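Local coordinates for protein phosphoribosylformylglycinamidine synthase 2 (Thermus thermophilus, PDB 3VIU) that is a PurM-like enzyme of the AIR synthase-related family, made of two repeated N- and C-terminal domain pairs, and binds adenosine-5'-diphosphate and magnesium ion, at residues K52-E57 with Y483-N488; H464-A469 with K509-A514; N170-A175 with T538-V543; R48-A53 with H499-T504; A69-V74 with M111-R116. One frame throughout, in Å; residues are numbered along the deposited sequence.

Overall arrangement
From the N terminus, helix 48-51 and the loop after it open contact 4 and contact 1, which share Lys52 and Ala53 and close far along the chain, on helix 495-515 and strand 479-488. Contact 5, with both segments in the first N-terminal domain, opens and closes within both spans. Contact 3 starts later, on strand 172-182, and joins the sheets of the two N-terminal domains; it crosses contacts 1 and 4. The span of contact 2, between helices 458-475 and 495-515, lies wholly within that of contact 3 and crosses contacts 1 and 4. Contacts 1 to 4 thus gather around the second N-terminal domain, while contact 5 stands apart from them without touching.

Contact 1: K52-E57 with Y483-N488; sequences KALPKE and YTDGLN. With ADP (adenosine-5'-diphosphate), chain B.
Leu54 meets the phenol end of Tyr483, the two side chains crossing at about a right angle. The hydroxyl sits against the fork of the leucine: Tyr483 OH lies 3.6 Å from Leu54 CD2 and 4.1 Å from Leu54 CD1. Leu54 CD1 also approaches the carboxylate of Asp485, 4.3 Å from Asp485 OD1. That carboxylate holds adenine by its Watson-Crick edge. ADP N6 donates to Asp485 OD1 at 3.0 Å, a rather bent bond with an N-H...O angle of 145°, while Asp485 OD2 comes within 2.7 Å of ADP N1. Leu487 closes in beside the amino group, its CG 3.8 Å from ADP N6. The fold supplies the spacing: Tyr483, Asp485 and Leu487 are alternate residues of strand 479-488, in the mixed sheet of the second PurM-like N-terminal domain, and so project from one face. In Asp485, CG stands between the backbone N and the carbonyl carbon (chi1 64°), a rotation that carries the carboxylate to the adenine edge. Asp485 CB lies in the plane of the Tyr483 ring, at its edge. Farther out, Val519 and Leu508 pack against both Leu54 and Asp485, and a backbone hydrogen bond between Pro55 and Val519 ties the loop to the neighbouring strand.

Contact 2: H464-A469 with K509-A514; sequences HALAEA and KEASEA
Leu466 reaches across to Ala511 and Ser512 with chi1 at -144°, some 36° from full extension, and chi2 near anti at -171°; together they lay CD1 against the backbone of the facing helix. This methyl meets both residues of the facing helix. It rests 3.6 Å from Ser512 N and 3.7 Å from Ser512 CA, and also meets Ala511, with Leu466 CD1 to Ala511 CB at 3.9 Å. Nearer its own backbone, Leu466 CB stands 3.9 Å from Ala511 CB, so the alanine methyl is met by both the root and the tip of the leucine. The small alanine side chain suits a close approach: the CA atoms of Leu466 and Ala511 are 6.5 Å apart. Ser512 turns its hydroxyl to its own chain, where OG is hydrogen-bonded to Val517 O. On another side of the same helix, Lys509 NZ pairs with Glu513 OE2 one turn on, at 3.3 Å. Helices 458-475 and 495-515, each leading into or out of strand 479-488, are thus packed side by side against the sheet of the second PurM-like N-terminal domain, with Leu466 also resting on Val541 and Val543 of strand 538-548 and Ser512 on Pro55.

Contact 3: N170-A175 with T538-V543; sequences NPLVNA and TAMVGV
Leu172 and Thr538 lie where two sheets pack face to face, one from each PurM-like N-terminal domain, consistent with an internal counterpart of the subunit pairing that builds the central barrel of dimeric PurM. The strands run in nearly the same direction, their axes 9.7 Å apart and inclined by 20°, with side chains rather than backbone bonds spanning the gap. Apolar packing begins where Leu172 and Thr538 reach toward each other, tip to tip: the single methyl Leu172 CD1 is 3.8 Å from Thr538 CB and equally close to both branches of the threonine. Leu172 CD1 also approaches the end methyl of Met540, a selenomethionine, with CE at 4.3 Å. Among polar groups, Thr538 OG1 is hydrogen-bonded to Tyr167 OH, from the first domain just ahead of 170-175, and to Pro536 O; its contact with the leucine is packing alone. Around these residues, Asn488 touches Leu172, Asn174 and Met540 at once, and Arg125 packs against Leu172 and Met540. The third kind of contact sets selenium against an amide: the extended chain of Met540 (chi2 158°) passes at a slant to Asn174 and leaves SE 3.6 Å from Asn174 CB and 3.4 Å from Asn174 CG.

Contact 4: R48-A53 with H499-T504; sequences RPLLKA and HELAET
Leu50 bridges from a short helix to Leu501 and Ala502 of a long one. Its CB leaves the backbone toward helix 495-515; chi1 of -59° sets CG anti to the carbonyl carbon, and chi2 of 165° carries CD1 onward to the facing helix. There Leu50 CD1 lies 3.9 Å from Leu501 CD2 and as close to CG of the same residue, with the two leucine side chains inclined to each other. The same methyl settles over the backbone next to it, 4.1 Å from Ala502 CA and 4.4 Å from Ala502 CB. Leu50 also touches Tyr498 and Ile505, so its neighbours on the helix follow the i, i+3, i+4, i+7 spacing of a hole that takes a knob. The receiving turn has an extra internal tie: Thr504 OG1 donates to Glu500 O at 2.6 Å, tilted 32° from the carbonyl plane, while Thr504 N reaches that oxygen from the opposite face. Helix 48-51 lies in this way on helix 495-515 of the second PurM-like N-terminal domain, with Leu51, the next residue, turned to Ile505 and to ADP, and with Pro458, at the head of helix 458-475, packed against Glu503 and Thr504 of that same helix 495-515.

Contact 5: A69-V74 with M111-R116; sequences AGVVRV and MSMGAR
Met113, a selenomethionine, folds over Ala69 and ends against Val71. Its chain is curled, with chi1, chi2 and chi3 of -60°, -51° and -66° all turning the same way, so that three successive atoms find different partners instead of a single tip doing the touching. CG faces the alanine methyl, Met113 CG to Ala69 CB being 3.8 Å. The selenium then passes alongside the backbone of that residue, 3.9 Å from Ala69 N. Finally the end methyl turns back to the strand: Met113 CE is 3.9 Å from Ala69 O and 3.7 Å from Val71 CG2. Here the two side chains run past each other in opposite directions, flank to flank. Ala69 and Val71, two apart on an extended chain, present neighbouring methyls on one face. On the other partner, Met113 stands just before Gly114, which ends the helix in a Schellman motif; Gly114 N bonds to Met111 O at 2.7 Å, and the positive phi of Gly114 takes the backbone out of the helical path. Beside this turn, Ser112 OG is hydrogen-bonded to Asp109 O of its own helix and to Asn68 OD1, the latter a further link to the residues just before Ala69. The contact fastens the C-terminal end of helix 95-112 to the start of strand 70-75 in the first PurM-like N-terminal domain, with Leu186 packed on both Val71 and Met113, and Ala81 of strand 78-86 against both Val71 and Ala115.

Contact 1: K52-E57 with Y483-N488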
# COMPACT_ATOMS: atom_id res chain seq x y z
N LYS A 52 -10.21 -15.71 2.33
CA LYS A 52 -11.56 -15.89 1.82
C LYS A 52 -12.56 -15.11 2.66
O LYS A 52 -13.64 -14.75 2.19
CB LYS A 52 -11.94 -17.38 1.82
CG LYS A 52 -11.23 -18.22 0.76
CD LYS A 52 -11.56 -19.69 0.95
CE LYS A 52 -10.89 -20.57 -0.09
NZ LYS A 52 -11.37 -20.28 -1.47
N ALA A 53 -12.18 -14.82 3.90
CA ALA A 53 -13.04 -14.09 4.83
C ALA A 53 -13.24 -12.61 4.55
O ALA A 53 -14.22 -12.02 5.01
CB ALA A 53 -12.52 -14.27 6.25
N LEU A 54 -12.33 -11.99 3.80
CA LEU A 54 -12.44 -10.56 3.50
C LEU A 54 -13.58 -10.21 2.55
O LEU A 54 -13.64 -10.72 1.44
CB LEU A 54 -11.11 -10.04 2.93
CG LEU A 54 -9.90 -10.10 3.88
CD1 LEU A 54 -8.65 -9.68 3.14
CD2 LEU A 54 -10.14 -9.19 5.08
N PRO A 55 -14.51 -9.35 2.99
CA PRO A 55 -15.67 -8.90 2.20
C PRO A 55 -15.23 -8.23 0.88
O PRO A 55 -14.35 -7.39 0.90
CB PRO A 55 -16.36 -7.92 3.13
CG PRO A 55 -16.03 -8.45 4.48
CD PRO A 55 -14.57 -8.79 4.35
N LYS A 56 -15.86 -8.59 -0.24
CA LYS A 56 -15.49 -8.03 -1.54
C LYS A 56 -16.56 -7.18 -2.23
O LYS A 56 -16.24 -6.43 -3.15
CB LYS A 56 -15.10 -9.15 -2.51
CG LYS A 56 -14.65 -10.46 -1.87
CD LYS A 56 -13.14 -10.56 -1.71
CE LYS A 56 -12.74 -11.95 -1.20
NZ LYS A 56 -11.26 -12.13 -1.01
N GLU A 57 -17.81 -7.30 -1.82
CA GLU A 57 -18.90 -6.54 -2.44
C GLU A 57 -18.89 -5.05 -2.11
O GLU A 57 -18.60 -4.65 -0.98
CB GLU A 57 -20.25 -7.14 -2.04
CG GLU A 57 -20.42 -8.63 -2.38
CD GLU A 57 -21.76 -9.20 -1.94
OE1 GLU A 57 -22.11 -9.04 -0.74
OE2 GLU A 57 -22.47 -9.82 -2.78
N TYR A 483 -10.34 -0.69 -0.50
CA TYR A 483 -8.97 -0.67 -0.03
C TYR A 483 -8.14 -1.78 -0.63
O TYR A 483 -8.65 -2.66 -1.31
CB TYR A 483 -8.91 -0.74 1.50
CG TYR A 483 -9.21 -2.10 2.07
CD1 TYR A 483 -10.52 -2.50 2.33
CD2 TYR A 483 -8.17 -2.98 2.36
CE1 TYR A 483 -10.79 -3.75 2.88
CE2 TYR A 483 -8.43 -4.23 2.91
CZ TYR A 483 -9.73 -4.61 3.16
OH TYR A 483 -9.97 -5.86 3.66
N THR A 484 -6.84 -1.71 -0.37
CA THR A 484 -5.87 -2.69 -0.83
C THR A 484 -5.03 -2.94 0.43
O THR A 484 -4.71 -2.00 1.16
CB THR A 484 -4.99 -2.09 -1.96
OG1 THR A 484 -4.11 -3.10 -2.48
CG2 THR A 484 -4.17 -0.91 -1.43
N ASP A 485 -4.70 -4.20 0.70
CA ASP A 485 -3.92 -4.51 1.89
C ASP A 485 -2.64 -5.27 1.59
O ASP A 485 -2.66 -6.34 0.98
CB ASP A 485 -4.75 -5.32 2.88
CG ASP A 485 -5.14 -6.68 2.33
OD1 ASP A 485 -4.86 -7.70 2.98
OD2 ASP A 485 -5.75 -6.71 1.24
N GLY A 486 -1.52 -4.69 2.01
CA GLY A 486 -0.24 -5.33 1.82
C GLY A 486 0.11 -5.97 3.14
O GLY A 486 0.54 -5.29 4.07
N LEU A 487 -0.09 -7.28 3.26
CA LEU A 487 0.23 -7.97 4.49
C LEU A 487 1.71 -8.36 4.53
O LEU A 487 2.25 -8.85 3.54
CB LEU A 487 -0.63 -9.23 4.64
CG LEU A 487 -2.16 -9.04 4.53
CD1 LEU A 487 -2.84 -10.37 4.82
CD2 LEU A 487 -2.64 -7.96 5.49
N ASN A 488 2.34 -8.13 5.68
CA ASN A 488 3.75 -8.47 5.89
C ASN A 488 3.84 -9.06 7.29
O ASN A 488 3.51 -8.40 8.28
CB ASN A 488 4.61 -7.21 5.82
CG ASN A 488 4.43 -6.45 4.53
OD1 ASN A 488 5.09 -6.71 3.54
ND2 ASN A 488 3.49 -5.51 4.53
PB ADP B . 1.65 -10.01 -8.95
O1B ADP B . 2.59 -11.15 -8.73
O2B ADP B . 2.16 -8.73 -8.12
O3B ADP B . 1.60 -9.66 -10.60
PA ADP B . 0.14 -11.56 -7.29
O1A ADP B . 0.11 -12.90 -7.93
O2A ADP B . 1.46 -11.44 -6.36
O3A ADP B . 0.14 -10.40 -8.45
O5' ADP B . -1.16 -11.32 -6.32
C5' ADP B . -2.07 -12.43 -6.45
C4' ADP B . -3.56 -11.98 -6.59
O4' ADP B . -4.26 -12.12 -5.31
C3' ADP B . -3.75 -10.50 -7.01
O3' ADP B . -4.94 -10.38 -7.81
C2' ADP B . -3.85 -9.76 -5.68
O2' ADP B . -4.55 -8.52 -5.80
C1' ADP B . -4.57 -10.78 -4.78
N9 ADP B . -4.13 -10.66 -3.38
C8 ADP B . -2.95 -11.11 -2.85
N7 ADP B . -2.89 -10.84 -1.58
C5 ADP B . -4.02 -10.21 -1.20
C6 ADP B . -4.52 -9.69 0.02
N6 ADP B . -3.77 -9.78 1.18
N1 ADP B . -5.73 -9.10 0.03
C2 ADP B . -6.47 -8.99 -1.08
N3 ADP B . -6.04 -9.47 -2.25
C4 ADP B . -4.84 -10.08 -2.35

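Contact 2: H464-A469 with K509-A514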
# COMPACT_ATOMS: atom_id res chain seq x y z
N HIS A 464 -7.30 -0.76 13.16
CA HIS A 464 -6.87 0.63 13.24
C HIS A 464 -6.34 1.12 11.90
O HIS A 464 -6.61 2.26 11.52
CB HIS A 464 -5.79 0.80 14.31
CG HIS A 464 -6.32 1.25 15.63
ND1 HIS A 464 -6.84 2.52 15.83
CD2 HIS A 464 -6.44 0.61 16.82
CE1 HIS A 464 -7.24 2.63 17.09
NE2 HIS A 464 -7.01 1.48 17.71
N ALA A 465 -5.61 0.26 11.20
CA ALA A 465 -5.04 0.61 9.90
C ALA A 465 -6.10 0.97 8.86
O ALA A 465 -6.02 2.02 8.22
CB ALA A 465 -4.16 -0.53 9.38
N LEU A 466 -7.10 0.10 8.69
CA LEU A 466 -8.16 0.37 7.72
C LEU A 466 -8.95 1.60 8.16
O LEU A 466 -9.27 2.48 7.36
CB LEU A 466 -9.11 -0.83 7.60
CG LEU A 466 -9.65 -1.09 6.19
CD1 LEU A 466 -10.73 -2.16 6.24
CD2 LEU A 466 -10.19 0.19 5.59
N ALA A 467 -9.27 1.66 9.45
CA ALA A 467 -10.01 2.79 10.00
C ALA A 467 -9.27 4.10 9.69
O ALA A 467 -9.83 5.01 9.08
CB ALA A 467 -10.19 2.62 11.51
N GLU A 468 -8.00 4.17 10.10
CA GLU A 468 -7.19 5.36 9.88
C GLU A 468 -7.13 5.76 8.41
O GLU A 468 -7.37 6.92 8.06
CB GLU A 468 -5.76 5.16 10.41
CG GLU A 468 -4.93 6.45 10.40
CD GLU A 468 -3.56 6.29 11.04
OE1 GLU A 468 -2.91 7.33 11.32
OE2 GLU A 468 -3.12 5.14 11.26
N ALA A 469 -6.82 4.81 7.54
CA ALA A 469 -6.74 5.10 6.11
C ALA A 469 -8.07 5.69 5.62
O ALA A 469 -8.08 6.69 4.89
CB ALA A 469 -6.40 3.84 5.33
N LYS A 509 -11.23 -7.77 8.16
CA LYS A 509 -12.59 -8.20 7.93
C LYS A 509 -13.55 -7.38 8.77
O LYS A 509 -14.52 -6.79 8.27
CB LYS A 509 -12.73 -9.68 8.29
CG LYS A 509 -14.15 -10.20 8.32
CD LYS A 509 -14.21 -11.55 9.02
CE LYS A 509 -15.62 -12.14 8.99
NZ LYS A 509 -16.66 -11.24 9.57
N GLU A 510 -13.26 -7.33 10.07
CA GLU A 510 -14.10 -6.61 11.01
C GLU A 510 -14.21 -5.12 10.72
O GLU A 510 -15.30 -4.55 10.79
CB GLU A 510 -13.58 -6.84 12.42
CG GLU A 510 -14.45 -6.27 13.51
CD GLU A 510 -14.13 -6.87 14.87
OE1 GLU A 510 -14.65 -6.36 15.89
OE2 GLU A 510 -13.36 -7.86 14.92
N ALA A 511 -13.09 -4.48 10.38
CA ALA A 511 -13.11 -3.05 10.07
C ALA A 511 -13.82 -2.83 8.74
O ALA A 511 -14.58 -1.88 8.56
CB ALA A 511 -11.69 -2.50 10.00
N SER A 512 -13.55 -3.72 7.79
CA SER A 512 -14.15 -3.65 6.47
C SER A 512 -15.67 -3.75 6.52
O SER A 512 -16.37 -2.97 5.87
CB SER A 512 -13.59 -4.77 5.59
OG SER A 512 -14.21 -4.76 4.32
N GLU A 513 -16.17 -4.71 7.30
CA GLU A 513 -17.60 -4.91 7.41
C GLU A 513 -18.28 -3.72 8.08
O GLU A 513 -19.33 -3.25 7.62
CB GLU A 513 -17.88 -6.19 8.20
CG GLU A 513 -19.34 -6.59 8.22
CD GLU A 513 -19.58 -7.91 8.94
OE1 GLU A 513 -20.75 -8.34 9.05
OE2 GLU A 513 -18.58 -8.53 9.39
N ALA A 514 -17.69 -3.22 9.15
CA ALA A 514 -18.27 -2.10 9.86
C ALA A 514 -18.32 -0.81 9.06
O ALA A 514 -19.33 -0.11 9.07
CB ALA A 514 -17.54 -1.88 11.16

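Contact 3: N170-A175 with T538-V543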
# COMPACT_ATOMS: atom_id res chain seq x y z
N ASN A 170 14.46 -7.51 9.41
CA ASN A 170 13.69 -7.60 8.18
C ASN A 170 12.96 -6.30 7.88
O ASN A 170 11.85 -6.08 8.36
CB ASN A 170 12.68 -8.75 8.28
CG ASN A 170 13.33 -10.08 8.64
OD1 ASN A 170 13.81 -10.27 9.76
ND2 ASN A 170 13.37 -10.99 7.68
N PRO A 171 13.58 -5.42 7.08
CA PRO A 171 12.91 -4.16 6.76
C PRO A 171 11.75 -4.42 5.78
O PRO A 171 11.66 -5.49 5.18
CB PRO A 171 14.03 -3.33 6.14
CG PRO A 171 14.86 -4.36 5.45
CD PRO A 171 14.92 -5.46 6.48
N LEU A 172 10.86 -3.44 5.64
CA LEU A 172 9.75 -3.61 4.73
C LEU A 172 9.70 -2.48 3.72
O LEU A 172 9.92 -1.32 4.05
CB LEU A 172 8.42 -3.64 5.49
CG LEU A 172 8.15 -4.77 6.49
CD1 LEU A 172 6.73 -4.63 7.01
CD2 LEU A 172 8.34 -6.13 5.84
N VAL A 173 9.41 -2.85 2.48
CA VAL A 173 9.29 -1.87 1.41
C VAL A 173 8.11 -2.28 0.55
O VAL A 173 8.19 -3.24 -0.22
CB VAL A 173 10.56 -1.80 0.55
CG1 VAL A 173 10.39 -0.72 -0.51
CG2 VAL A 173 11.78 -1.53 1.43
N ASN A 174 7.00 -1.57 0.70
CA ASN A 174 5.80 -1.84 -0.07
C ASN A 174 5.49 -0.61 -0.92
O ASN A 174 5.63 0.52 -0.46
CB ASN A 174 4.62 -2.13 0.85
CG ASN A 174 4.67 -3.53 1.46
OD1 ASN A 174 5.74 -4.01 1.86
ND2 ASN A 174 3.51 -4.18 1.56
N ALA A 175 5.08 -0.83 -2.17
CA ALA A 175 4.76 0.29 -3.03
C ALA A 175 3.33 0.17 -3.54
O ALA A 175 2.90 -0.88 -4.02
CB ALA A 175 5.73 0.35 -4.21
N THR A 538 2.27 -6.50 10.08
CA THR A 538 2.09 -5.27 9.34
C THR A 538 1.11 -5.34 8.17
O THR A 538 1.42 -5.89 7.11
CB THR A 538 3.44 -4.75 8.82
OG1 THR A 538 4.32 -4.54 9.92
CG2 THR A 538 3.27 -3.44 8.09
N ALA A 539 -0.07 -4.76 8.37
CA ALA A 539 -1.06 -4.72 7.32
C ALA A 539 -1.09 -3.27 6.83
O ALA A 539 -1.70 -2.40 7.46
CB ALA A 539 -2.43 -5.13 7.86
N MSE A 540 -0.41 -3.01 5.72
CA MSE A 540 -0.38 -1.68 5.15
C MSE A 540 -1.62 -1.51 4.29
O MSE A 540 -1.72 -2.07 3.21
CB MSE A 540 0.90 -1.48 4.35
CG MSE A 540 2.12 -1.49 5.26
SE MSE A 540 3.78 -1.92 4.37
CE MSE A 540 5.00 -0.99 5.57
N VAL A 541 -2.57 -0.76 4.82
CA VAL A 541 -3.85 -0.52 4.17
C VAL A 541 -3.88 0.73 3.32
O VAL A 541 -3.64 1.83 3.80
CB VAL A 541 -4.97 -0.42 5.22
CG1 VAL A 541 -6.31 -0.17 4.55
CG2 VAL A 541 -5.00 -1.70 6.06
N GLY A 542 -4.18 0.54 2.04
CA GLY A 542 -4.27 1.65 1.11
C GLY A 542 -5.74 1.84 0.77
O GLY A 542 -6.43 0.87 0.44
N VAL A 543 -6.21 3.07 0.88
CA VAL A 543 -7.60 3.37 0.59
C VAL A 543 -7.74 4.45 -0.47
O VAL A 543 -7.04 5.46 -0.44
CB VAL A 543 -8.36 3.86 1.86
CG1 VAL A 543 -9.73 4.41 1.47
CG2 VAL A 543 -8.51 2.71 2.85

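Contact 4: R48-A53 with H499-T504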
# COMPACT_ATOMS: atom_id res chain seq x y z
N ARG A 48 -4.23 -18.14 1.69
CA ARG A 48 -5.48 -18.24 0.94
C ARG A 48 -6.69 -18.62 1.79
O ARG A 48 -7.70 -17.93 1.78
CB ARG A 48 -5.33 -19.22 -0.23
CG ARG A 48 -5.11 -18.53 -1.59
CD ARG A 48 -4.19 -19.35 -2.51
NE ARG A 48 -4.76 -20.65 -2.88
CZ ARG A 48 -4.07 -21.64 -3.44
NH1 ARG A 48 -2.78 -21.49 -3.70
NH2 ARG A 48 -4.67 -22.78 -3.74
N PRO A 49 -6.60 -19.72 2.57
CA PRO A 49 -7.73 -20.15 3.41
C PRO A 49 -8.30 -19.04 4.30
O PRO A 49 -9.50 -19.02 4.58
CB PRO A 49 -7.13 -21.29 4.23
CG PRO A 49 -6.10 -21.84 3.33
CD PRO A 49 -5.45 -20.60 2.77
N LEU A 50 -7.44 -18.13 4.75
CA LEU A 50 -7.86 -17.04 5.63
C LEU A 50 -8.38 -15.83 4.87
O LEU A 50 -9.28 -15.12 5.35
CB LEU A 50 -6.70 -16.61 6.53
CG LEU A 50 -6.12 -17.70 7.44
CD1 LEU A 50 -4.78 -17.26 7.98
CD2 LEU A 50 -7.09 -18.01 8.56
N LEU A 51 -7.82 -15.58 3.69
CA LEU A 51 -8.21 -14.42 2.88
C LEU A 51 -9.63 -14.51 2.31
O LEU A 51 -10.19 -13.51 1.87
CB LEU A 51 -7.20 -14.20 1.75
CG LEU A 51 -5.80 -13.79 2.22
CD1 LEU A 51 -4.80 -13.81 1.07
CD2 LEU A 51 -5.88 -12.40 2.84
N LYS A 52 -10.21 -15.71 2.33
CA LYS A 52 -11.56 -15.89 1.82
C LYS A 52 -12.56 -15.11 2.66
O LYS A 52 -13.64 -14.75 2.19
CB LYS A 52 -11.94 -17.38 1.82
CG LYS A 52 -11.23 -18.22 0.76
CD LYS A 52 -11.56 -19.69 0.95
CE LYS A 52 -10.89 -20.57 -0.09
NZ LYS A 52 -11.37 -20.28 -1.47
N ALA A 53 -12.18 -14.82 3.90
CA ALA A 53 -13.04 -14.09 4.83
C ALA A 53 -13.24 -12.61 4.55
O ALA A 53 -14.22 -12.02 5.01
CB ALA A 53 -12.52 -14.27 6.25
N HIS A 499 -0.83 -17.14 14.12
CA HIS A 499 -1.81 -16.41 14.91
C HIS A 499 -1.84 -14.94 14.48
O HIS A 499 -2.91 -14.36 14.28
CB HIS A 499 -1.47 -16.52 16.39
CG HIS A 499 -2.44 -15.82 17.29
ND1 HIS A 499 -2.22 -14.56 17.79
CD2 HIS A 499 -3.65 -16.21 17.76
CE1 HIS A 499 -3.24 -14.20 18.54
NE2 HIS A 499 -4.13 -15.18 18.54
N GLU A 500 -0.67 -14.34 14.31
CA GLU A 500 -0.60 -12.95 13.89
C GLU A 500 -1.22 -12.76 12.50
O GLU A 500 -1.90 -11.77 12.25
CB GLU A 500 0.85 -12.48 13.90
CG GLU A 500 1.50 -12.62 15.26
CD GLU A 500 2.92 -12.12 15.30
OE1 GLU A 500 3.72 -12.50 14.43
OE2 GLU A 500 3.26 -11.35 16.23
N LEU A 501 -0.99 -13.72 11.62
CA LEU A 501 -1.55 -13.66 10.27
C LEU A 501 -3.06 -13.77 10.36
O LEU A 501 -3.79 -13.04 9.70
CB LEU A 501 -1.00 -14.79 9.41
CG LEU A 501 -1.64 -14.96 8.02
CD1 LEU A 501 -1.37 -13.74 7.14
CD2 LEU A 501 -1.09 -16.22 7.37
N ALA A 502 -3.53 -14.69 11.18
CA ALA A 502 -4.95 -14.92 11.34
C ALA A 502 -5.63 -13.70 11.96
O ALA A 502 -6.67 -13.26 11.46
CB ALA A 502 -5.19 -16.17 12.18
N GLU A 503 -5.06 -13.16 13.03
CA GLU A 503 -5.65 -11.99 13.69
C GLU A 503 -5.62 -10.76 12.78
O GLU A 503 -6.53 -9.94 12.80
CB GLU A 503 -4.91 -11.68 14.99
CG GLU A 503 -5.14 -12.67 16.11
CD GLU A 503 -6.53 -12.56 16.68
OE1 GLU A 503 -7.34 -13.49 16.49
OE2 GLU A 503 -6.81 -11.52 17.32
N THR A 504 -4.55 -10.63 11.99
CA THR A 504 -4.43 -9.51 11.09
C THR A 504 -5.58 -9.56 10.08
O THR A 504 -6.28 -8.58 9.87
CB THR A 504 -3.08 -9.54 10.35
OG1 THR A 504 -2.02 -9.35 11.30
CG2 THR A 504 -3.01 -8.43 9.29

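Contact 5: A69-V74 with M111-R116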
# COMPACT_ATOMS: atom_id res chain seq x y z
N ALA A 69 -4.81 -6.04 -10.54
CA ALA A 69 -5.10 -4.92 -9.65
C ALA A 69 -6.60 -4.76 -9.44
O ALA A 69 -7.40 -5.34 -10.19
CB ALA A 69 -4.51 -3.63 -10.20
N GLY A 70 -6.96 -3.99 -8.42
CA GLY A 70 -8.36 -3.74 -8.13
C GLY A 70 -8.78 -2.46 -8.83
O GLY A 70 -7.99 -1.53 -8.98
N VAL A 71 -10.03 -2.40 -9.27
CA VAL A 71 -10.53 -1.23 -9.97
C VAL A 71 -11.88 -0.82 -9.41
O VAL A 71 -12.75 -1.66 -9.20
CB VAL A 71 -10.71 -1.50 -11.48
CG1 VAL A 71 -10.95 -0.17 -12.22
CG2 VAL A 71 -9.49 -2.22 -12.03
N VAL A 72 -12.04 0.47 -9.17
CA VAL A 72 -13.29 1.00 -8.65
C VAL A 72 -13.75 2.14 -9.54
O VAL A 72 -12.94 2.78 -10.21
CB VAL A 72 -13.14 1.53 -7.20
CG1 VAL A 72 -12.66 0.41 -6.29
CG2 VAL A 72 -12.18 2.71 -7.17
N ARG A 73 -15.06 2.38 -9.53
CA ARG A 73 -15.65 3.45 -10.32
C ARG A 73 -15.53 4.76 -9.55
O ARG A 73 -15.76 4.78 -8.34
CB ARG A 73 -17.13 3.13 -10.57
CG ARG A 73 -17.88 4.15 -11.38
CD ARG A 73 -18.73 3.45 -12.41
NE ARG A 73 -19.82 2.69 -11.82
CZ ARG A 73 -20.50 1.75 -12.47
NH1 ARG A 73 -20.18 1.46 -13.72
NH2 ARG A 73 -21.50 1.12 -11.87
N VAL A 74 -15.15 5.84 -10.22
CA VAL A 74 -15.01 7.12 -9.55
C VAL A 74 -15.96 8.17 -10.12
O VAL A 74 -16.05 9.29 -9.60
CB VAL A 74 -13.56 7.65 -9.60
CG1 VAL A 74 -12.61 6.61 -9.02
CG2 VAL A 74 -13.17 8.01 -11.01
N MSE A 111 -0.67 -0.81 -15.15
CA MSE A 111 -0.72 -0.61 -16.59
C MSE A 111 -1.49 -1.72 -17.28
O MSE A 111 -2.22 -1.48 -18.24
CB MSE A 111 0.67 -0.63 -17.22
CG MSE A 111 1.59 0.51 -16.91
SE MSE A 111 3.28 0.05 -17.77
CE MSE A 111 4.43 -0.01 -16.22
N SER A 112 -1.29 -2.95 -16.81
CA SER A 112 -1.94 -4.09 -17.44
C SER A 112 -3.46 -3.97 -17.41
O SER A 112 -4.13 -4.58 -18.24
CB SER A 112 -1.47 -5.41 -16.82
OG SER A 112 -2.00 -5.59 -15.52
N MSE A 113 -3.99 -3.18 -16.48
CA MSE A 113 -5.44 -2.97 -16.39
C MSE A 113 -5.86 -1.91 -17.42
O MSE A 113 -7.05 -1.64 -17.59
CB MSE A 113 -5.85 -2.49 -15.00
CG MSE A 113 -5.50 -3.41 -13.86
SE MSE A 113 -6.09 -5.24 -14.10
CE MSE A 113 -8.01 -5.00 -14.06
N GLY A 114 -4.87 -1.31 -18.08
CA GLY A 114 -5.14 -0.28 -19.06
C GLY A 114 -5.29 1.08 -18.39
O GLY A 114 -5.83 2.02 -18.97
N ALA A 115 -4.81 1.16 -17.15
CA ALA A 115 -4.88 2.40 -16.38
C ALA A 115 -3.53 3.09 -16.38
O ALA A 115 -2.50 2.47 -16.13
CB ALA A 115 -5.31 2.10 -14.96
N ARG A 116 -3.54 4.39 -16.68
CA ARG A 116 -2.31 5.15 -16.70
C ARG A 116 -1.96 5.54 -15.26
O ARG A 116 -2.75 6.19 -14.58
CB ARG A 116 -2.49 6.40 -17.56
CG ARG A 116 -1.33 7.37 -17.50
CD ARG A 116 -1.64 8.61 -18.33
NE ARG A 116 -1.65 8.32 -19.76
CZ ARG A 116 -0.55 8.21 -20.50
NH1 ARG A 116 0.65 8.38 -19.94
NH2 ARG A 116 -0.64 7.94 -21.79